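Local coordinates for protein cyclopenase asqI (Emericella nidulans, PDB 5YY3) that catalyses the zinc-dependent conversion of 4'-methoxycyclopenin into 4'-methoxyviridicatin, with loss of methyl isocyanate, in aspoquinolone biosynthesis, at residues 529-540 / 551-562. Numbering follows the deposited sequence.
Sequences DTDSSVARKMGN and AVFRHGWPQNLM
Ala-535 and Trp-557 form a single beta bridge between two turns of the long connection from strand 523-528 to strand 571-580, within the hemocyanin-type Ig-like domain. Trp-557 N gives a bond in the carbonyl plane to Val-534 O (3.0 Å), and Arg-536 N returns a nearly straight one to Trp-557 O (2.6 Å, 176° at the hydrogen), reaching that oxygen from above its carbonyl plane. Two residues of the type I turn from Phe-553 to Gly-556 then receive the Arg-536 side chain. With CG anti to the backbone N (chi1 159°) and the chain extended to NE, its CB and CG run past Phe-553 O, and the guanidinium edge donates from NH1 to Arg-554 O (2.9 Å). Met-538 SD sits 3.5 Å above the guanidinium plane, while Met-538 CG packs on Val-552 CG1. The guanidinium also forms salt bridges with Asp-181 and Asp-184 of helix 180-193; Arg-554 shares Asp-184, which probably offsets both charges, and also donates to the backbone oxygens of Pro-138 and Pro-139. The same helix carries the zinc ligands His-186 and His-190, and the Trp-557 side chain lies about 7 Å from that of His-186, so this connection packs against the zinc-binding helices, Trp-557 touching Leu-182 and Met-221. Gln-559, bent at chi2, lies over the 3-10 turn at Asp-529, and its backbone N donates to a water within reach of Arg-536 O and Met-538 O. Phe-553 brings its ring edge to the opposing turn, where CE2 lies 3.2 Å from Ser-533 O.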
ATOM      1  N   ASP A 529     -23.347  28.046   4.057  1.00 25.05           N
ATOM      2  CA  ASP A 529     -22.547  27.496   2.960  1.00 25.53           C
ATOM      3  C   ASP A 529     -23.151  27.856   1.602  1.00 24.54           C
ATOM      4  O   ASP A 529     -22.441  28.190   0.639  1.00 22.41           O
ATOM      5  CB  ASP A 529     -22.415  25.964   3.089  1.00 20.95           C
ATOM      6  CG  ASP A 529     -23.752  25.255   3.349  1.00 23.88           C
ATOM      7  OD1 ASP A 529     -24.793  25.923   3.523  1.00 24.46           O
ATOM      8  OD2 ASP A 529     -23.766  24.001   3.411  1.00 29.73           O
ATOM      9  N   THR A 530     -24.477  27.791   1.544  1.00 26.89           N
ATOM     10  CA  THR A 530     -25.212  27.891   0.290  1.00 25.05           C
ATOM     11  C   THR A 530     -25.366  29.340  -0.163  1.00 28.80           C
ATOM     12  O   THR A 530     -25.908  29.596  -1.234  1.00 30.33           O
ATOM     13  CB  THR A 530     -26.612  27.221   0.416  1.00 28.54           C
ATOM     14  OG1 THR A 530     -27.227  27.606   1.652  1.00 29.50           O
ATOM     15  CG2 THR A 530     -26.487  25.687   0.408  1.00 21.30           C
ATOM     16  N   ASP A 531     -24.896  30.283   0.656  1.00 25.68           N
ATOM     17  CA  ASP A 531     -24.939  31.698   0.295  1.00 25.37           C
ATOM     18  C   ASP A 531     -23.556  32.215  -0.114  1.00 28.35           C
ATOM     19  O   ASP A 531     -23.407  33.377  -0.483  1.00 25.24           O
ATOM     20  CB  ASP A 531     -25.503  32.535   1.460  1.00 27.37           C
ATOM     21  CG  ASP A 531     -27.000  32.291   1.699  1.00 34.15           C
ATOM     22  OD1 ASP A 531     -27.727  31.981   0.722  1.00 36.71           O
ATOM     23  OD2 ASP A 531     -27.448  32.395   2.868  1.00 32.26           O
ATOM     24  N   SER A 532     -22.553  31.345  -0.048  1.00 26.61           N
ATOM     25  CA  SER A 532     -21.172  31.720  -0.317  1.00 27.33           C
ATOM     26  C   SER A 532     -20.968  32.423  -1.661  1.00 25.67           C
ATOM     27  O   SER A 532     -21.441  31.959  -2.697  1.00 25.65           O
ATOM     28  CB  SER A 532     -20.283  30.478  -0.259  1.00 25.14           C
ATOM     29  OG  SER A 532     -18.967  30.789  -0.685  1.00 20.86           O
ATOM     30  N   SER A 533     -20.243  33.539  -1.644  1.00 26.72           N
ATOM     31  CA  SER A 533     -19.939  34.275  -2.875  1.00 26.90           C
ATOM     32  C   SER A 533     -19.117  33.444  -3.872  1.00 30.33           C
ATOM     33  O   SER A 533     -19.067  33.751  -5.065  1.00 30.81           O
ATOM     34  CB  SER A 533     -19.186  35.551  -2.542  1.00 24.66           C
ATOM     35  OG  SER A 533     -17.901  35.233  -2.040  1.00 26.75           O
ATOM     36  N   VAL A 534     -18.477  32.397  -3.365  1.00 28.00           N
ATOM     37  CA  VAL A 534     -17.565  31.550  -4.127  1.00 27.79           C
ATOM     38  C   VAL A 534     -18.300  30.393  -4.828  1.00 25.37           C
ATOM     39  O   VAL A 534     -17.835  29.841  -5.825  1.00 24.38           O
ATOM     40  CB  VAL A 534     -16.467  31.009  -3.168  1.00 27.32           C
ATOM     41  CG1 VAL A 534     -15.753  29.787  -3.729  1.00 28.19           C
ATOM     42  CG2 VAL A 534     -15.485  32.129  -2.811  1.00 26.61           C
ATOM     43  N   ALA A 535     -19.482  30.068  -4.329  1.00 25.30           N
ATOM     44  CA  ALA A 535     -20.147  28.828  -4.692  1.00 24.19           C
ATOM     45  C   ALA A 535     -21.075  28.927  -5.899  1.00 24.88           C
ATOM     46  O   ALA A 535     -21.743  29.930  -6.108  1.00 26.76           O
ATOM     47  CB  ALA A 535     -20.927  28.305  -3.491  1.00 23.79           C
ATOM     48  N   ARG A 536     -21.111  27.848  -6.672  1.00 26.08           N
ATOM     49  CA  ARG A 536     -22.076  27.648  -7.750  1.00 24.38           C
ATOM     50  C   ARG A 536     -23.453  27.364  -7.143  1.00 25.41           C
ATOM     51  O   ARG A 536     -23.593  26.485  -6.300  1.00 25.19           O
ATOM     52  CB  ARG A 536     -21.576  26.501  -8.651  1.00 22.48           C
ATOM     53  CG  ARG A 536     -22.572  25.777  -9.519  1.00 21.25           C
ATOM     54  CD  ARG A 536     -21.811  24.716 -10.306  1.00 21.28           C
ATOM     55  NE  ARG A 536     -22.633  23.624 -10.832  1.00 22.47           N
ATOM     56  CZ  ARG A 536     -22.774  23.383 -12.130  1.00 20.93           C
ATOM     57  NH1 ARG A 536     -22.162  24.169 -13.005  1.00 20.79           N
ATOM     58  NH2 ARG A 536     -23.516  22.369 -12.559  1.00 22.56           N
ATOM     59  N   LYS A 537     -24.468  28.129  -7.525  1.00 27.06           N
ATOM     60  CA  LYS A 537     -25.756  28.026  -6.840  1.00 29.17           C
ATOM     61  C   LYS A 537     -26.676  27.015  -7.486  1.00 29.11           C
ATOM     62  O   LYS A 537     -27.736  27.353  -8.000  1.00 33.48           O
ATOM     63  CB  LYS A 537     -26.446  29.385  -6.773  1.00 30.94           C
ATOM     64  CG  LYS A 537     -26.171  30.100  -5.482  1.00 34.07           C
ATOM     65  CD  LYS A 537     -24.730  30.457  -5.339  1.00 30.83           C
ATOM     66  CE  LYS A 537     -24.501  31.393  -4.182  1.00 28.52           C
ATOM     67  NZ  LYS A 537     -23.221  32.128  -4.427  1.00 29.40           N
ATOM     68  N   MET A 538     -26.257  25.760  -7.444  1.00 27.80           N
ATOM     69  CA  MET A 538     -27.026  24.684  -8.018  1.00 30.63           C
ATOM     70  C   MET A 538     -26.902  23.495  -7.092  1.00 29.62           C
ATOM     71  O   MET A 538     -25.933  23.395  -6.343  1.00 30.32           O
ATOM     72  CB  MET A 538     -26.519  24.336  -9.430  1.00 26.93           C
ATOM     73  CG  MET A 538     -26.390  25.544 -10.355  1.00 32.15           C
ATOM     74  SD  MET A 538     -25.758  25.174 -12.003  1.00 33.12           S
ATOM     75  CE  MET A 538     -27.303  25.002 -12.899  1.00 35.50           C
ATOM     76  N   GLY A 539     -27.880  22.597  -7.134  1.00 30.18           N
ATOM     77  CA  GLY A 539     -27.728  21.309  -6.491  1.00 27.80           C
ATOM     78  C   GLY A 539     -26.825  20.454  -7.361  1.00 30.76           C
ATOM     79  O   GLY A 539     -26.334  20.923  -8.398  1.00 31.36           O
ATOM     80  N   ASN A 540     -26.596  19.208  -6.951  1.00 27.86           N
ATOM     81  CA  ASN A 540     -25.819  18.261  -7.752  1.00 24.77           C
ATOM     82  C   ASN A 540     -26.369  18.093  -9.158  1.00 27.54           C
ATOM     83  O   ASN A 540     -27.594  18.076  -9.349  1.00 26.67           O
ATOM     84  CB  ASN A 540     -25.780  16.891  -7.077  1.00 23.97           C
ATOM     85  CG  ASN A 540     -24.690  16.787  -6.043  1.00 28.39           C
ATOM     86  OD1 ASN A 540     -23.897  17.724  -5.855  1.00 25.54           O
ATOM     87  ND2 ASN A 540     -24.650  15.653  -5.344  1.00 23.00           N
ATOM     88  N   ALA A 551     -28.935  34.896  -9.745  1.00 50.47           N
ATOM     89  CA  ALA A 551     -27.478  34.745  -9.815  1.00 45.39           C
ATOM     90  C   ALA A 551     -27.029  33.303  -9.541  1.00 42.98           C
ATOM     91  O   ALA A 551     -26.654  32.957  -8.426  1.00 39.32           O
ATOM     92  CB  ALA A 551     -26.809  35.706  -8.839  1.00 39.23           C
ATOM     93  N   VAL A 552     -27.057  32.477 -10.581  1.00 41.43           N
ATOM     94  CA  VAL A 552     -26.800  31.049 -10.470  1.00 36.36           C
ATOM     95  C   VAL A 552     -25.304  30.734 -10.294  1.00 34.22           C
ATOM     96  O   VAL A 552     -24.947  29.739  -9.653  1.00 31.21           O
ATOM     97  CB  VAL A 552     -27.343  30.320 -11.715  1.00 35.15           C
ATOM     98  CG1 VAL A 552     -27.069  28.834 -11.653  1.00 36.83           C
ATOM     99  CG2 VAL A 552     -28.837  30.580 -11.849  1.00 44.22           C
ATOM    100  N   PHE A 553     -24.446  31.600 -10.840  1.00 31.98           N
ATOM    101  CA  PHE A 553     -22.997  31.428 -10.808  1.00 27.29           C
ATOM    102  C   PHE A 553     -22.623  30.022 -11.285  1.00 28.82           C
ATOM    103  O   PHE A 553     -21.935  29.269 -10.587  1.00 30.11           O
ATOM    104  CB  PHE A 553     -22.460  31.743  -9.397  1.00 25.65           C
ATOM    105  CG  PHE A 553     -20.986  32.086  -9.370  1.00 26.26           C
ATOM    106  CD1 PHE A 553     -20.277  32.241 -10.554  1.00 24.27           C
ATOM    107  CD2 PHE A 553     -20.341  32.374  -8.170  1.00 23.82           C
ATOM    108  CE1 PHE A 553     -18.944  32.580 -10.541  1.00 23.90           C
ATOM    109  CE2 PHE A 553     -19.000  32.741  -8.152  1.00 23.87           C
ATOM    110  CZ  PHE A 553     -18.304  32.843  -9.348  1.00 26.04           C
ATOM    111  N   ARG A 554     -23.092  29.675 -12.485  1.00 27.82           N
ATOM    112  CA  ARG A 554     -22.899  28.333 -13.021  1.00 24.02           C
ATOM    113  C   ARG A 554     -21.421  27.968 -13.063  1.00 24.50           C
ATOM    114  O   ARG A 554     -21.054  26.815 -12.845  1.00 20.62           O
ATOM    115  CB  ARG A 554     -23.521  28.210 -14.412  1.00 20.59           C
ATOM    116  CG  ARG A 554     -23.460  26.805 -15.019  1.00 27.04           C
ATOM    117  CD  ARG A 554     -24.018  26.784 -16.440  1.00 25.61           C
ATOM    118  NE  ARG A 554     -23.630  25.601 -17.191  1.00 26.71           N
ATOM    119  CZ  ARG A 554     -24.052  25.336 -18.425  1.00 30.12           C
ATOM    120  NH1 ARG A 554     -24.863  26.189 -19.042  1.00 29.27           N
ATOM    121  NH2 ARG A 554     -23.672  24.222 -19.044  1.00 26.45           N
ATOM    122  N   HIS A 555     -20.575  28.961 -13.328  1.00 25.35           N
ATOM    123  CA  HIS A 555     -19.127  28.753 -13.412  1.00 25.03           C
ATOM    124  C   HIS A 555     -18.407  29.006 -12.082  1.00 24.48           C
ATOM    125  O   HIS A 555     -17.186  29.132 -12.046  1.00 25.11           O
ATOM    126  CB  HIS A 555     -18.526  29.643 -14.491  1.00 25.31           C
ATOM    127  CG  HIS A 555     -18.824  31.103 -14.309  1.00 24.78           C
ATOM    128  ND1 HIS A 555     -20.112  31.590 -14.201  1.00 23.53           N
ATOM    129  CD2 HIS A 555     -18.007  32.175 -14.219  1.00 24.08           C
ATOM    130  CE1 HIS A 555     -20.069  32.901 -14.056  1.00 23.58           C
ATOM    131  NE2 HIS A 555     -18.805  33.284 -14.065  1.00 25.90           N
ATOM    132  N   GLY A 556     -19.160  29.072 -10.989  1.00 22.03           N
ATOM    133  CA  GLY A 556     -18.557  29.109  -9.668  1.00 22.15           C
ATOM    134  C   GLY A 556     -18.090  27.733  -9.174  1.00 24.97           C
ATOM    135  O   GLY A 556     -18.122  26.732  -9.904  1.00 21.41           O
ATOM    136  N   TRP A 557     -17.645  27.681  -7.927  1.00 23.15           N
ATOM    137  CA  TRP A 557     -17.165  26.434  -7.349  1.00 23.90           C
ATOM    138  C   TRP A 557     -18.334  25.548  -6.876  1.00 23.05           C
ATOM    139  O   TRP A 557     -19.245  26.026  -6.216  1.00 22.97           O
ATOM    140  CB  TRP A 557     -16.214  26.720  -6.187  1.00 25.50           C
ATOM    141  CG  TRP A 557     -15.433  25.511  -5.872  1.00 26.51           C
ATOM    142  CD1 TRP A 557     -15.566  24.700  -4.777  1.00 21.03           C
ATOM    143  CD2 TRP A 557     -14.439  24.919  -6.701  1.00 20.67           C
ATOM    144  NE1 TRP A 557     -14.676  23.657  -4.859  1.00 24.54           N
ATOM    145  CE2 TRP A 557     -13.974  23.760  -6.041  1.00 21.84           C
ATOM    146  CE3 TRP A 557     -13.876  25.258  -7.944  1.00 23.01           C
ATOM    147  CZ2 TRP A 557     -12.987  22.923  -6.581  1.00 19.39           C
ATOM    148  CZ3 TRP A 557     -12.879  24.446  -8.471  1.00 21.36           C
ATOM    149  CH2 TRP A 557     -12.451  23.288  -7.792  1.00 23.54           C
ATOM    150  N   PRO A 558     -18.319  24.256  -7.243  1.00 25.00           N
ATOM    151  CA  PRO A 558     -19.433  23.374  -6.851  1.00 24.48           C
ATOM    152  C   PRO A 558     -19.644  23.315  -5.317  1.00 23.79           C
ATOM    153  O   PRO A 558     -18.673  23.183  -4.566  1.00 22.56           O
ATOM    154  CB  PRO A 558     -19.007  22.005  -7.406  1.00 20.61           C
ATOM    155  CG  PRO A 558     -18.025  22.320  -8.504  1.00 19.38           C
ATOM    156  CD  PRO A 558     -17.315  23.563  -8.076  1.00 22.53           C
ATOM    157  N   GLN A 559     -20.889  23.434  -4.869  1.00 21.26           N
ATOM    158  CA  GLN A 559     -21.199  23.395  -3.434  1.00 24.66           C
ATOM    159  C   GLN A 559     -20.706  22.093  -2.761  1.00 23.41           C
ATOM    160  O   GLN A 559     -20.184  22.120  -1.643  1.00 21.57           O
ATOM    161  CB  GLN A 559     -22.713  23.564  -3.217  1.00 25.61           C
ATOM    162  CG  GLN A 559     -23.153  23.601  -1.751  1.00 21.39           C
ATOM    163  CD  GLN A 559     -22.446  24.696  -0.971  1.00 23.86           C
ATOM    164  OE1 GLN A 559     -22.601  25.887  -1.259  1.00 24.53           O
ATOM    165  NE2 GLN A 559     -21.644  24.297   0.012  1.00 21.70           N
ATOM    166  N   ASN A 560     -20.848  20.967  -3.459  1.00 21.67           N
ATOM    167  CA  ASN A 560     -20.409  19.680  -2.937  1.00 21.97           C
ATOM    168  C   ASN A 560     -18.891  19.556  -2.776  1.00 22.22           C
ATOM    169  O   ASN A 560     -18.424  18.651  -2.076  1.00 22.73           O
ATOM    170  CB  ASN A 560     -20.891  18.548  -3.828  1.00 17.27           C
ATOM    171  CG  ASN A 560     -20.210  18.550  -5.172  1.00 19.75           C
ATOM    172  OD1 ASN A 560     -20.208  19.562  -5.863  1.00 22.79           O
ATOM    173  ND2 ASN A 560     -19.626  17.417  -5.553  1.00 19.71           N
ATOM    174  N   LEU A 561     -18.125  20.456  -3.404  1.00 19.95           N
ATOM    175  CA  LEU A 561     -16.667  20.429  -3.274  1.00 20.72           C
ATOM    176  C   LEU A 561     -16.145  21.585  -2.446  1.00 19.81           C
ATOM    177  O   LEU A 561     -14.937  21.815  -2.413  1.00 21.83           O
ATOM    178  CB  LEU A 561     -15.981  20.470  -4.655  1.00 16.18           C
ATOM    179  CG  LEU A 561     -16.366  19.389  -5.650  1.00 16.50           C
ATOM    180  CD1 LEU A 561     -15.532  19.520  -6.916  1.00 19.89           C
ATOM    181  CD2 LEU A 561     -16.195  18.009  -5.022  1.00 17.87           C
ATOM    182  N   MET A 562     -17.038  22.328  -1.794  1.00 21.76           N
ATOM    183  CA  MET A 562     -16.618  23.530  -1.071  1.00 20.57           C
ATOM    184  C   MET A 562     -15.649  23.182   0.031  1.00 21.57           C
ATOM    185  O   MET A 562     -14.691  23.907   0.288  1.00 21.85           O
ATOM    186  CB  MET A 562     -17.824  24.275  -0.501  1.00 22.04           C
ATOM    187  CG  MET A 562     -18.526  25.158  -1.529  1.00 19.78           C
ATOM    188  SD  MET A 562     -17.530  26.594  -1.958  1.00 23.31           S
ATOM    189  CE  MET A 562     -17.597  27.503  -0.410  1.00 19.18           C
TER
HETATM  190  O   HOH W   1     -22.882  24.052  -6.773  1.00 23.63           O
HETATM  191  O   HOH W   2     -24.144  33.864  -6.794  1.00 35.95           O
HETATM  192  O   HOH W   3     -22.438  20.242  -6.696  1.00 23.09           O